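Substrate binding periplasmic protein (Ralstonia solanacearum, PDB 3LOP) probably binds leucine or a related amino acid in the periplasm, presumably for uptake by an ABC-type transporter. Local coordinates at residues V50-E55 with V65-R70; Q56-T61 with G82-E87; Q60-V65 with E92-E97; L147-A152 with Y178-A183. All coordinates share one frame; numbering follows the deposited sequence.

Contact 1: V50-E55 with V65-R70; sequences VARDDE and VRDMAR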
loop_
_atom_site.group_PDB
_atom_site.type_symbol
_atom_site.label_atom_id
_atom_site.label_comp_id
_atom_site.label_asym_id
_atom_site.label_seq_id
_atom_site.Cartn_x
_atom_site.Cartn_y
_atom_site.Cartn_z
ATOM N N VAL A 50 -8.037 11.590 -12.942
ATOM C CA VAL A 50 -8.593 10.664 -13.918
ATOM C C VAL A 50 -8.095 9.274 -13.543
ATOM O O VAL A 50 -6.894 9.056 -13.392
ATOM C CB VAL A 50 -8.123 11.012 -15.348
ATOM C CG1 VAL A 50 -8.799 10.098 -16.360
ATOM C CG2 VAL A 50 -8.436 12.468 -15.662
ATOM N N ALA A 51 -9.018 8.333 -13.389
ATOM C CA ALA A 51 -8.649 6.974 -13.020
ATOM C C ALA A 51 -9.088 5.973 -14.077
ATOM O O ALA A 51 -10.002 6.242 -14.855
ATOM C CB ALA A 51 -9.275 6.615 -11.674
ATOM N N ARG A 52 -8.419 4.826 -14.117
ATOM C CA ARG A 52 -8.776 3.783 -15.068
ATOM C C ARG A 52 -8.497 2.421 -14.463
ATOM O O ARG A 52 -7.454 2.187 -13.851
ATOM C CB ARG A 52 -8.014 3.940 -16.388
ATOM C CG ARG A 52 -8.567 3.060 -17.514
ATOM C CD ARG A 52 -8.076 3.527 -18.872
ATOM N NE ARG A 52 -8.546 4.879 -19.153
ATOM C CZ ARG A 52 -8.093 5.639 -20.142
ATOM N NH1 ARG A 52 -7.157 5.179 -20.957
ATOM N NH2 ARG A 52 -8.557 6.872 -20.298
ATOM N N ASP A 53 -9.462 1.531 -14.638
ATOM C CA ASP A 53 -9.393 0.173 -14.125
ATOM C C ASP A 53 -8.393 -0.660 -14.924
ATOM O O ASP A 53 -8.452 -0.684 -16.151
ATOM C CB ASP A 53 -10.801 -0.433 -14.228
ATOM C CG ASP A 53 -10.918 -1.812 -13.604
ATOM O OD1 ASP A 53 -9.967 -2.295 -12.955
ATOM O OD2 ASP A 53 -12.001 -2.415 -13.762
ATOM N N ASP A 54 -7.456 -1.312 -14.237
ATOM C CA ASP A 54 -6.514 -2.182 -14.931
ATOM C C ASP A 54 -6.709 -3.637 -14.512
ATOM O O ASP A 54 -6.032 -4.525 -15.026
ATOM C CB ASP A 54 -5.045 -1.757 -14.723
ATOM C CG ASP A 54 -4.633 -1.672 -13.262
ATOM O OD1 ASP A 54 -5.250 -2.329 -12.398
ATOM O OD2 ASP A 54 -3.647 -0.951 -12.991
ATOM N N GLU A 55 -7.649 -3.876 -13.595
ATOM C CA GLU A 55 -7.951 -5.229 -13.116
ATOM C C GLU A 55 -6.692 -5.906 -12.575
ATOM O O GLU A 55 -6.636 -7.128 -12.446
ATOM C CB GLU A 55 -8.533 -6.067 -14.265
ATOM C CG GLU A 55 -9.790 -5.480 -14.905
ATOM C CD GLU A 55 -10.264 -6.266 -16.119
ATOM O OE1 GLU A 55 -10.577 -7.466 -15.970
ATOM O OE2 GLU A 55 -10.325 -5.684 -17.224
ATOM N N VAL A 65 -1.514 3.545 -18.360
ATOM C CA VAL A 65 -0.634 4.671 -18.089
ATOM C C VAL A 65 -0.154 5.358 -19.361
ATOM O O VAL A 65 -0.170 6.581 -19.447
ATOM C CB VAL A 65 0.571 4.241 -17.229
ATOM C CG1 VAL A 65 1.528 5.418 -17.038
ATOM C CG2 VAL A 65 0.074 3.757 -15.867
ATOM N N ARG A 66 0.259 4.579 -20.355
ATOM C CA ARG A 66 0.720 5.167 -21.609
ATOM C C ARG A 66 -0.412 5.960 -22.266
ATOM O O ARG A 66 -0.210 7.097 -22.694
ATOM C CB ARG A 66 1.219 4.082 -22.564
ATOM C CG ARG A 66 1.608 4.618 -23.933
ATOM C CD ARG A 66 2.361 3.591 -24.761
ATOM N NE ARG A 66 3.742 3.438 -24.311
ATOM C CZ ARG A 66 4.271 2.296 -23.884
ATOM N NH1 ARG A 66 3.532 1.195 -23.845
ATOM N NH2 ARG A 66 5.541 2.254 -23.504
ATOM N N ASP A 67 -1.598 5.362 -22.342
ATOM C CA ASP A 67 -2.744 6.041 -22.943
ATOM C C ASP A 67 -3.112 7.322 -22.199
ATOM O O ASP A 67 -3.278 8.379 -22.814
ATOM C CB ASP A 67 -3.977 5.124 -22.966
ATOM C CG ASP A 67 -3.826 3.946 -23.901
ATOM O OD1 ASP A 67 -3.074 4.045 -24.892
ATOM O OD2 ASP A 67 -4.481 2.902 -23.651
HETATM N N MSE A 68 -3.244 7.244 -20.878
HETATM C CA MSE A 68 -3.606 8.418 -20.100
HETATM C C MSE A 68 -2.532 9.513 -20.115
HETATM O O MSE A 68 -2.847 10.703 -20.087
HETATM C CB MSE A 68 -3.962 8.026 -18.645
HETATM C CG MSE A 68 -5.487 7.769 -18.417
HETATM SE SE MSE A 68 -6.033 7.287 -16.624
HETATM C CE MSE A 68 -4.948 5.872 -16.661
ATOM N N ALA A 69 -1.265 9.116 -20.176
ATOM C CA ALA A 69 -0.181 10.093 -20.192
ATOM C C ALA A 69 -0.217 10.940 -21.457
ATOM O O ALA A 69 0.247 12.079 -21.471
ATOM C CB ALA A 69 1.165 9.389 -20.083
ATOM N N ARG A 70 -0.776 10.378 -22.522
ATOM C CA ARG A 70 -0.847 11.074 -23.798
ATOM C C ARG A 70 -2.112 11.895 -24.003
ATOM O O ARG A 70 -2.069 12.971 -24.600
ATOM C CB ARG A 70 -0.709 10.064 -24.935
ATOM C CG ARG A 70 0.614 9.327 -24.915
ATOM C CD ARG A 70 0.728 8.347 -26.061
ATOM N NE ARG A 70 2.029 7.688 -26.063
ATOM C CZ ARG A 70 2.453 6.873 -27.021
ATOM N NH1 ARG A 70 1.677 6.609 -28.065
ATOM N NH2 ARG A 70 3.659 6.329 -26.939
HETATM O O HOH W 1 -6.242 2.385 -21.525
#

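Contact 2: Q56-T61 with G82-E87; sequences QKIEQT and GTANVE. With LEU (leucine), chain B.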
loop_
_atom_site.group_PDB
_atom_site.type_symbol
_atom_site.label_atom_id
_atom_site.label_comp_id
_atom_site.label_asym_id
_atom_site.label_seq_id
_atom_site.Cartn_x
_atom_site.Cartn_y
_atom_site.Cartn_z
ATOM N N GLN A 56 -5.705 -5.085 -12.230
ATOM C CA GLN A 56 -4.393 -5.521 -11.752
ATOM C C GLN A 56 -3.673 -6.383 -12.789
ATOM O O GLN A 56 -2.751 -7.129 -12.463
ATOM C CB GLN A 56 -4.455 -6.273 -10.414
ATOM C CG GLN A 56 -3.097 -6.181 -9.693
ATOM C CD GLN A 56 -2.926 -7.133 -8.527
ATOM O OE1 GLN A 56 -3.292 -8.309 -8.602
ATOM N NE2 GLN A 56 -2.334 -6.637 -7.453
ATOM N N LYS A 57 -4.105 -6.281 -14.041
ATOM C CA LYS A 57 -3.457 -7.019 -15.119
ATOM C C LYS A 57 -2.236 -6.196 -15.510
ATOM O O LYS A 57 -2.351 -5.028 -15.872
ATOM C CB LYS A 57 -4.405 -7.175 -16.306
ATOM C CG LYS A 57 -5.590 -8.077 -16.009
ATOM C CD LYS A 57 -6.523 -8.192 -17.199
ATOM C CE LYS A 57 -7.665 -9.151 -16.896
ATOM N NZ LYS A 57 -8.567 -9.328 -18.060
ATOM N N ILE A 58 -1.061 -6.808 -15.418
ATOM C CA ILE A 58 0.189 -6.120 -15.715
ATOM C C ILE A 58 0.209 -5.367 -17.046
ATOM O O ILE A 58 0.584 -4.191 -17.093
ATOM C CB ILE A 58 1.368 -7.112 -15.665
ATOM C CG1 ILE A 58 1.403 -7.786 -14.291
ATOM C CG2 ILE A 58 2.684 -6.383 -15.917
ATOM C CD1 ILE A 58 2.349 -8.958 -14.206
ATOM N N GLU A 59 -0.190 -6.037 -18.122
ATOM C CA GLU A 59 -0.199 -5.402 -19.435
ATOM C C GLU A 59 -1.193 -4.250 -19.515
ATOM O O GLU A 59 -0.961 -3.277 -20.237
ATOM C CB GLU A 59 -0.525 -6.424 -20.529
ATOM C CG GLU A 59 0.534 -7.494 -20.734
ATOM C CD GLU A 59 0.257 -8.353 -21.956
ATOM O OE1 GLU A 59 0.220 -7.798 -23.075
ATOM O OE2 GLU A 59 0.077 -9.581 -21.801
ATOM N N GLN A 60 -2.297 -4.356 -18.782
ATOM C CA GLN A 60 -3.307 -3.303 -18.806
ATOM C C GLN A 60 -2.837 -2.075 -18.032
ATOM O O GLN A 60 -3.203 -0.954 -18.371
ATOM C CB GLN A 60 -4.634 -3.810 -18.240
ATOM C CG GLN A 60 -5.816 -2.913 -18.591
ATOM C CD GLN A 60 -5.995 -2.745 -20.095
ATOM O OE1 GLN A 60 -6.161 -3.723 -20.825
ATOM N NE2 GLN A 60 -5.960 -1.501 -20.563
ATOM N N THR A 61 -2.025 -2.276 -16.996
ATOM C CA THR A 61 -1.507 -1.140 -16.240
ATOM C C THR A 61 -0.624 -0.345 -17.201
ATOM O O THR A 61 -0.707 0.884 -17.279
ATOM C CB THR A 61 -0.651 -1.591 -15.031
ATOM O OG1 THR A 61 -1.461 -2.345 -14.119
ATOM C CG2 THR A 61 -0.070 -0.377 -14.304
ATOM N N GLY A 82 0.174 -3.265 -7.103
ATOM C CA GLY A 82 0.856 -4.445 -7.600
ATOM C C GLY A 82 2.334 -4.278 -7.876
ATOM O O GLY A 82 2.730 -3.475 -8.722
ATOM N N THR A 83 3.155 -5.039 -7.161
ATOM C CA THR A 83 4.596 -4.983 -7.355
ATOM C C THR A 83 4.930 -5.293 -8.810
ATOM O O THR A 83 5.734 -4.595 -9.430
ATOM C CB THR A 83 5.321 -5.999 -6.438
ATOM O OG1 THR A 83 5.199 -5.575 -5.076
ATOM C CG2 THR A 83 6.796 -6.090 -6.786
ATOM N N ALA A 84 4.310 -6.336 -9.356
ATOM C CA ALA A 84 4.569 -6.716 -10.742
ATOM C C ALA A 84 4.116 -5.629 -11.710
ATOM O O ALA A 84 4.764 -5.382 -12.727
ATOM C CB ALA A 84 3.864 -8.037 -11.074
ATOM N N ASN A 85 3.007 -4.974 -11.386
ATOM C CA ASN A 85 2.469 -3.922 -12.236
ATOM C C ASN A 85 3.402 -2.719 -12.308
ATOM O O ASN A 85 3.684 -2.211 -13.389
ATOM C CB ASN A 85 1.088 -3.495 -11.729
ATOM C CG ASN A 85 0.089 -4.640 -11.739
ATOM O OD1 ASN A 85 -0.828 -4.681 -12.565
ATOM N ND2 ASN A 85 0.270 -5.583 -10.827
ATOM N N VAL A 86 3.888 -2.267 -11.159
ATOM C CA VAL A 86 4.787 -1.126 -11.149
ATOM C C VAL A 86 6.127 -1.488 -11.782
ATOM O O VAL A 86 6.699 -0.690 -12.517
ATOM C CB VAL A 86 5.025 -0.603 -9.723
ATOM C CG1 VAL A 86 6.006 0.563 -9.759
ATOM C CG2 VAL A 86 3.705 -0.160 -9.111
ATOM N N GLU A 87 6.625 -2.688 -11.503
ATOM C CA GLU A 87 7.902 -3.093 -12.080
ATOM C C GLU A 87 7.821 -3.137 -13.605
ATOM O O GLU A 87 8.819 -2.899 -14.285
ATOM C CB GLU A 87 8.357 -4.441 -11.501
ATOM C CG GLU A 87 8.666 -4.359 -10.007
ATOM C CD GLU A 87 9.277 -5.626 -9.434
ATOM O OE1 GLU A 87 9.080 -6.712 -10.017
ATOM O OE2 GLU A 87 9.945 -5.537 -8.381
HETATM N N LEU B . 0.262 -3.305 -4.241
HETATM C CA LEU B . -0.394 -4.581 -3.839
HETATM C C LEU B . -1.464 -4.310 -2.800
HETATM O O LEU B . -2.356 -5.170 -2.659
HETATM C CB LEU B . 0.649 -5.523 -3.266
HETATM C CG LEU B . 1.816 -5.520 -4.246
HETATM C CD1 LEU B . 3.092 -5.556 -3.530
HETATM C CD2 LEU B . 1.695 -6.657 -5.179
HETATM O OXT LEU B . -1.390 -3.247 -2.143
#

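Contact 3: Q60-V65 with E92-E97; sequences QTVRNV and EGVLAE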
loop_
_atom_site.group_PDB
_atom_site.type_symbol
_atom_site.label_atom_id
_atom_site.label_comp_id
_atom_site.label_asym_id
_atom_site.label_seq_id
_atom_site.Cartn_x
_atom_site.Cartn_y
_atom_site.Cartn_z
ATOM N N GLN A 60 -2.297 -4.356 -18.782
ATOM C CA GLN A 60 -3.307 -3.303 -18.806
ATOM C C GLN A 60 -2.837 -2.075 -18.032
ATOM O O GLN A 60 -3.203 -0.954 -18.371
ATOM C CB GLN A 60 -4.634 -3.810 -18.240
ATOM C CG GLN A 60 -5.816 -2.913 -18.591
ATOM C CD GLN A 60 -5.995 -2.745 -20.095
ATOM O OE1 GLN A 60 -6.161 -3.723 -20.825
ATOM N NE2 GLN A 60 -5.960 -1.501 -20.563
ATOM N N THR A 61 -2.025 -2.276 -16.996
ATOM C CA THR A 61 -1.507 -1.140 -16.240
ATOM C C THR A 61 -0.624 -0.345 -17.201
ATOM O O THR A 61 -0.707 0.884 -17.279
ATOM C CB THR A 61 -0.651 -1.591 -15.031
ATOM O OG1 THR A 61 -1.461 -2.345 -14.119
ATOM C CG2 THR A 61 -0.070 -0.377 -14.304
ATOM N N VAL A 62 0.217 -1.066 -17.937
ATOM C CA VAL A 62 1.113 -0.446 -18.906
ATOM C C VAL A 62 0.321 0.331 -19.954
ATOM O O VAL A 62 0.610 1.498 -20.213
ATOM C CB VAL A 62 1.990 -1.508 -19.612
ATOM C CG1 VAL A 62 2.712 -0.892 -20.799
ATOM C CG2 VAL A 62 3.001 -2.082 -18.627
ATOM N N ARG A 63 -0.683 -0.305 -20.549
ATOM C CA ARG A 63 -1.484 0.368 -21.564
ATOM C C ARG A 63 -2.222 1.577 -20.998
ATOM O O ARG A 63 -2.248 2.642 -21.618
ATOM C CB ARG A 63 -2.486 -0.605 -22.203
ATOM C CG ARG A 63 -1.843 -1.632 -23.131
ATOM C CD ARG A 63 -2.878 -2.298 -24.032
ATOM N NE ARG A 63 -3.776 -3.187 -23.304
ATOM C CZ ARG A 63 -3.437 -4.392 -22.855
ATOM N NH1 ARG A 63 -2.213 -4.860 -23.061
ATOM N NH2 ARG A 63 -4.323 -5.131 -22.198
ATOM N N ASN A 64 -2.816 1.416 -19.819
ATOM C CA ASN A 64 -3.547 2.508 -19.187
ATOM C C ASN A 64 -2.677 3.739 -18.973
ATOM O O ASN A 64 -3.049 4.847 -19.357
ATOM C CB ASN A 64 -4.103 2.073 -17.830
ATOM C CG ASN A 64 -5.361 1.242 -17.946
ATOM O OD1 ASN A 64 -5.853 0.969 -19.043
ATOM N ND2 ASN A 64 -5.893 0.838 -16.804
ATOM N N VAL A 65 -1.514 3.545 -18.360
ATOM C CA VAL A 65 -0.634 4.671 -18.089
ATOM C C VAL A 65 -0.154 5.358 -19.361
ATOM O O VAL A 65 -0.170 6.581 -19.447
ATOM C CB VAL A 65 0.571 4.241 -17.229
ATOM C CG1 VAL A 65 1.528 5.418 -17.038
ATOM C CG2 VAL A 65 0.074 3.757 -15.867
ATOM N N GLU A 92 9.447 -1.585 -18.730
ATOM C CA GLU A 92 9.046 -1.264 -20.093
ATOM C C GLU A 92 9.243 0.205 -20.467
ATOM O O GLU A 92 8.934 0.614 -21.587
ATOM C CB GLU A 92 7.597 -1.701 -20.314
ATOM C CG GLU A 92 7.440 -3.213 -20.223
ATOM C CD GLU A 92 6.016 -3.679 -20.414
ATOM O OE1 GLU A 92 5.376 -3.251 -21.396
ATOM O OE2 GLU A 92 5.542 -4.488 -19.586
ATOM N N GLY A 93 9.761 0.987 -19.524
ATOM C CA GLY A 93 10.031 2.393 -19.775
ATOM C C GLY A 93 8.837 3.299 -20.013
ATOM O O GLY A 93 8.968 4.338 -20.662
ATOM N N VAL A 94 7.678 2.926 -19.483
ATOM C CA VAL A 94 6.477 3.731 -19.663
ATOM C C VAL A 94 6.597 5.090 -18.977
ATOM O O VAL A 94 6.241 6.122 -19.551
ATOM C CB VAL A 94 5.236 3.004 -19.106
ATOM C CG1 VAL A 94 3.999 3.860 -19.309
ATOM C CG2 VAL A 94 5.070 1.661 -19.801
ATOM N N LEU A 95 7.096 5.092 -17.745
ATOM C CA LEU A 95 7.243 6.341 -17.012
ATOM C C LEU A 95 8.316 7.217 -17.647
ATOM O O LEU A 95 8.150 8.430 -17.751
ATOM C CB LEU A 95 7.602 6.063 -15.550
ATOM C CG LEU A 95 6.612 5.205 -14.755
ATOM C CD1 LEU A 95 7.158 4.990 -13.350
ATOM C CD2 LEU A 95 5.252 5.883 -14.705
ATOM N N ALA A 96 9.413 6.600 -18.074
ATOM C CA ALA A 96 10.507 7.341 -18.697
ATOM C C ALA A 96 10.048 8.013 -19.985
ATOM O O ALA A 96 10.420 9.148 -20.276
ATOM C CB ALA A 96 11.670 6.401 -18.992
ATOM N N GLU A 97 9.239 7.298 -20.755
ATOM C CA GLU A 97 8.737 7.810 -22.020
ATOM C C GLU A 97 7.841 9.028 -21.824
ATOM O O GLU A 97 7.892 9.986 -22.599
ATOM C CB GLU A 97 7.971 6.699 -22.731
ATOM C CG GLU A 97 7.295 7.103 -24.023
ATOM C CD GLU A 97 6.588 5.928 -24.649
ATOM O OE1 GLU A 97 7.283 5.014 -25.141
ATOM O OE2 GLU A 97 5.341 5.908 -24.629
#

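Contact 4: L147-A152 with Y178-A183; sequences LYQEDA and YPRNTA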
loop_
_atom_site.group_PDB
_atom_site.type_symbol
_atom_site.label_atom_id
_atom_site.label_comp_id
_atom_site.label_asym_id
_atom_site.label_seq_id
_atom_site.Cartn_x
_atom_site.Cartn_y
_atom_site.Cartn_z
ATOM N N LEU A 147 2.874 -17.652 3.468
ATOM C CA LEU A 147 1.921 -17.753 2.367
ATOM C C LEU A 147 2.429 -16.681 1.412
ATOM O O LEU A 147 2.595 -15.533 1.822
ATOM C CB LEU A 147 0.508 -17.378 2.815
ATOM C CG LEU A 147 -0.474 -17.205 1.644
ATOM C CD1 LEU A 147 -0.785 -18.564 1.035
ATOM C CD2 LEU A 147 -1.749 -16.531 2.118
ATOM N N TYR A 148 2.692 -17.035 0.160
ATOM C CA TYR A 148 3.191 -16.039 -0.782
ATOM C C TYR A 148 2.521 -16.072 -2.145
ATOM O O TYR A 148 2.155 -17.134 -2.651
ATOM C CB TYR A 148 4.707 -16.181 -0.968
ATOM C CG TYR A 148 5.148 -17.452 -1.661
ATOM C CD1 TYR A 148 5.242 -18.657 -0.964
ATOM C CD2 TYR A 148 5.484 -17.447 -3.014
ATOM C CE1 TYR A 148 5.666 -19.825 -1.599
ATOM C CE2 TYR A 148 5.907 -18.610 -3.658
ATOM C CZ TYR A 148 5.995 -19.792 -2.942
ATOM O OH TYR A 148 6.417 -20.943 -3.569
ATOM N N GLN A 149 2.363 -14.894 -2.738
ATOM C CA GLN A 149 1.759 -14.789 -4.057
ATOM C C GLN A 149 2.785 -15.268 -5.081
ATOM O O GLN A 149 3.972 -14.961 -4.977
ATOM C CB GLN A 149 1.352 -13.338 -4.327
ATOM C CG GLN A 149 0.630 -13.117 -5.650
ATOM C CD GLN A 149 -0.086 -11.783 -5.687
ATOM O OE1 GLN A 149 -1.182 -11.641 -5.145
ATOM N NE2 GLN A 149 0.536 -10.792 -6.311
ATOM N N GLU A 150 2.321 -16.024 -6.070
ATOM C CA GLU A 150 3.212 -16.572 -7.085
ATOM C C GLU A 150 3.628 -15.559 -8.149
ATOM O O GLU A 150 3.290 -15.694 -9.328
ATOM C CB GLU A 150 2.561 -17.793 -7.733
ATOM C CG GLU A 150 3.513 -18.633 -8.560
ATOM C CD GLU A 150 2.967 -20.018 -8.831
ATOM O OE1 GLU A 150 1.835 -20.121 -9.352
ATOM O OE2 GLU A 150 3.668 -21.004 -8.518
ATOM N N ASP A 151 4.363 -14.542 -7.708
ATOM C CA ASP A 151 4.867 -13.487 -8.578
ATOM C C ASP A 151 5.839 -12.610 -7.788
ATOM O O ASP A 151 6.307 -13.009 -6.718
ATOM C CB ASP A 151 3.707 -12.657 -9.157
ATOM C CG ASP A 151 3.184 -11.606 -8.197
ATOM O OD1 ASP A 151 3.389 -11.742 -6.972
ATOM O OD2 ASP A 151 2.547 -10.642 -8.680
ATOM N N ALA A 152 6.143 -11.423 -8.303
ATOM C CA ALA A 152 7.083 -10.519 -7.638
ATOM C C ALA A 152 6.775 -10.229 -6.165
ATOM O O ALA A 152 7.694 -10.119 -5.352
ATOM C CB ALA A 152 7.181 -9.215 -8.418
ATOM N N TYR A 178 -0.023 -19.094 -3.971
ATOM C CA TYR A 178 -1.350 -18.978 -4.563
ATOM C C TYR A 178 -1.154 -18.074 -5.783
ATOM O O TYR A 178 -0.250 -17.240 -5.800
ATOM C CB TYR A 178 -2.348 -18.367 -3.569
ATOM C CG TYR A 178 -2.167 -16.889 -3.335
ATOM C CD1 TYR A 178 -2.730 -15.951 -4.203
ATOM C CD2 TYR A 178 -1.398 -16.425 -2.272
ATOM C CE1 TYR A 178 -2.523 -14.588 -4.019
ATOM C CE2 TYR A 178 -1.186 -15.065 -2.081
ATOM C CZ TYR A 178 -1.749 -14.154 -2.959
ATOM O OH TYR A 178 -1.526 -12.809 -2.789
ATOM N N PRO A 179 -1.986 -18.235 -6.824
ATOM C CA PRO A 179 -1.896 -17.437 -8.057
ATOM C C PRO A 179 -2.296 -15.970 -7.912
ATOM O O PRO A 179 -3.293 -15.657 -7.266
ATOM C CB PRO A 179 -2.828 -18.177 -9.019
ATOM C CG PRO A 179 -2.924 -19.565 -8.440
ATOM C CD PRO A 179 -2.983 -19.306 -6.972
ATOM N N ARG A 180 -1.525 -15.075 -8.527
ATOM C CA ARG A 180 -1.835 -13.651 -8.455
ATOM C C ARG A 180 -3.189 -13.380 -9.106
ATOM O O ARG A 180 -3.614 -14.101 -10.012
ATOM C CB ARG A 180 -0.751 -12.813 -9.152
ATOM C CG ARG A 180 -0.922 -12.675 -10.666
ATOM C CD ARG A 180 0.264 -11.960 -11.302
ATOM N NE ARG A 180 0.511 -10.644 -10.715
ATOM C CZ ARG A 180 -0.158 -9.536 -11.025
ATOM N NH1 ARG A 180 -1.128 -9.564 -11.930
ATOM N NH2 ARG A 180 0.147 -8.396 -10.423
ATOM N N ASN A 181 -3.855 -12.336 -8.633
ATOM C CA ASN A 181 -5.155 -11.926 -9.145
ATOM C C ASN A 181 -6.256 -12.946 -8.876
ATOM O O ASN A 181 -7.278 -12.972 -9.561
ATOM C CB ASN A 181 -5.069 -11.627 -10.643
ATOM C CG ASN A 181 -5.461 -10.199 -10.969
ATOM O OD1 ASN A 181 -5.735 -9.398 -10.072
ATOM N ND2 ASN A 181 -5.491 -9.870 -12.255
ATOM N N THR A 182 -6.035 -13.791 -7.876
ATOM C CA THR A 182 -7.024 -14.789 -7.489
ATOM C C THR A 182 -6.990 -14.906 -5.976
ATOM O O THR A 182 -6.153 -14.291 -5.313
ATOM C CB THR A 182 -6.708 -16.195 -8.047
ATOM O OG1 THR A 182 -5.664 -16.792 -7.267
ATOM C CG2 THR A 182 -6.273 -16.120 -9.497
ATOM N N ALA A 183 -7.909 -15.700 -5.443
ATOM C CA ALA A 183 -7.979 -15.956 -4.014
ATOM C C ALA A 183 -7.998 -17.475 -3.853
ATOM O O ALA A 183 -8.565 -18.004 -2.900
ATOM C CB ALA A 183 -9.243 -15.342 -3.425
HETATM O O HOH W 2 -3.210 -10.508 -6.660
HETATM O O HOH W 3 0.651 -15.922 -10.257
HETATM O O HOH W 4 2.178 -8.085 -8.222
#

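Contact 1: V50-E55 with V65-R70
Asp-67 OD2 accepts a hydrogen bond from a water at 2.8 Å, and the same water accepts from Arg-52 NH1 at 3.0 Å, lying in the guanidinium plane at its edge. Direct pairing is not reached: Arg-52 NH1 and Asp-67 OD2 stand 4.4 Å apart, so the attraction is bridged by water, with the two planar groups turned 41° from each other. The bend of the arginine at chi3 (-62°) lays its guanidinium over selenomethionine Met-68, whose CG sits 3.6 Å above one face, offset toward the rim. The Met-68 chain then doubles back at its chi3, bringing CE to 3.6 Å from Arg-52 CB. Two residues earlier on the same strand, Val-50 CG1 meets Met-68 SE at 4.0 Å. Strand 47-53 is outermost in its parallel sheet, beside 6-12, and the axes of 50-53 and 65-70 run nearly antiparallel (157°); with helix 58-71 the strand makes the first half of a beta-alpha-beta crossover to strand 74-78. From the helix, Met-68 also touches Ile-9 of strand 6-12.

Contact 2: Q56-T61 with G82-E87
At the rim of the leucine pocket two helices start side by side, 58-71 behind the N-cap residue Lys-57 and 83-91 behind the N-cap residue Gly-82. Their backbones come close, with Ile-58 CA and Asn-85 CA 4.7 Å apart. Ile-58 lays its terminal CD1 against Ala-84 CB at 3.6 Å, while its other branch, CG2, lies 3.9 Å from Ala-84 O. Asn-85 is the central wedge: its CG, set anti to its own carbonyl carbon (chi1 -61°), carries the amide between the two helix starts. There Asn-85 CG is 3.7 Å from Thr-61 OG1 and 3.8 Å from Gln-56 O. The amides of Gln-56 and Asn-85 are close to parallel, 27° between planes, although the two chains cross at about a right angle. This is the edge of one lobe of a type I periplasmic binding protein fold, where loops at the C-terminal ends of the parallel strands and the helix starts face the cleft. Gly-82, at positive phi (102°), turns the chain into its helix, and Val-86 N answers with a bond to Gly-82 O at 3.0 Å. Gly-82 and Thr-83 both line the leucine site, which Gln-18 and Arg-285 help complete. Gln-56 O also accepts from Arg-180 NH1 across the cleft.

Contact 3: Q60-V65 with E92-E97
Val-62 is the first residue of 60-65 to touch the other segment, and both its methyls are used. CG1, anti to the backbone N (chi1 169°), meets Val-94 CG2 at 3.6 Å. The carboxylate of Glu-92 lies against the two methyls, Glu-92 OE1 3.6 Å from Val-62 CG1 and Glu-92 OE2 3.6 Å from Val-62 CG2; its extended chain crosses the valine at about a right angle. Gly-93, at phi 66°, closes helix 83-91 with a Schellman motif and is N-cap of helix 94-98, and the residues on either side of it, Glu-92 and Val-94, both point toward helix 58-71. One turn after Val-62, Val-65 returns to the interface, placing CG1 3.7 Å from Val-94 CG1 and, more loosely, 4.4 Å from Leu-95 CD2. Val-94 thus divides its branches between the two valines of the helix, CG2 to Val-62 and CG1 to Val-65. Leu-89 of helix 83-91 and Leu-77 of strand 74-78 also pack on Val-65.

Contact 4: L147-A152 with Y178-A183
Arg-180 NE donates to Asp-151 OD2 at 2.9 Å in an almost linear salt bridge (173°); the oxygen lies in the guanidinium plane, while NE meets it on the anti side, tilted 33° from the carboxylate plane. A water gives a second link, donating to Asp-151 OD2 at 2.6 Å and accepting from Arg-180 NH2. Gln-149 NE2 adds a bond to Asp-151 OD1 at 3.1 Å, which reaches that oxygen from above the carboxylate plane. The other end of the amide, Gln-149 OE1, accepts from Tyr-178 OH at 2.7 Å, and the phenol oxygen also takes the N-H of Thr-205, a leucine-pocket residue. Behind these groups the backbones form a parallel bridge, with Tyr-178 N bonded to Tyr-148 O at 3.2 Å and Glu-150 N to Tyr-178 O at 2.9 Å. The chi1 of 73° folds the tyrosine ring back over the neighbouring strand, where Gln-149 CA makes a CH-pi contact 3.9 Å from the Tyr-178 ring centroid. Leu-147 CD1 closes the edge, 4.0 Å from Tyr-178 CD2. Asp-151 OD1 also caps Leu-153 N at the start of helix 152-166. With so many donors the carboxylate is probably stabilised as the anion, and its grip on NE steadies a guanidinium whose NH1 reaches Gln-56 O across the cleft.

Overall arrangement
Contacts 1, 2 and 3 all use helix 58-71 of one lobe, at successive places along it: its start in contact 2, its middle in contact 3 and its later turns in contact 1. Contact 3 is buried and joined chiefly by valine methyls, whereas contact 1 lies at the surface and relies on a water-bridged charge pair over selenomethionine. Contacts 2 and 4 are partly buried beside the leucine cleft and are richer in amides and carbonyls. Contact 4 belongs to the second parallel sheet and alone has a direct salt bridge across its segments. It meets the first lobe through Arg-180 with Gln-56 O and Asn-181 with Glu-55 O, consistent with a closed, ligand-bound state.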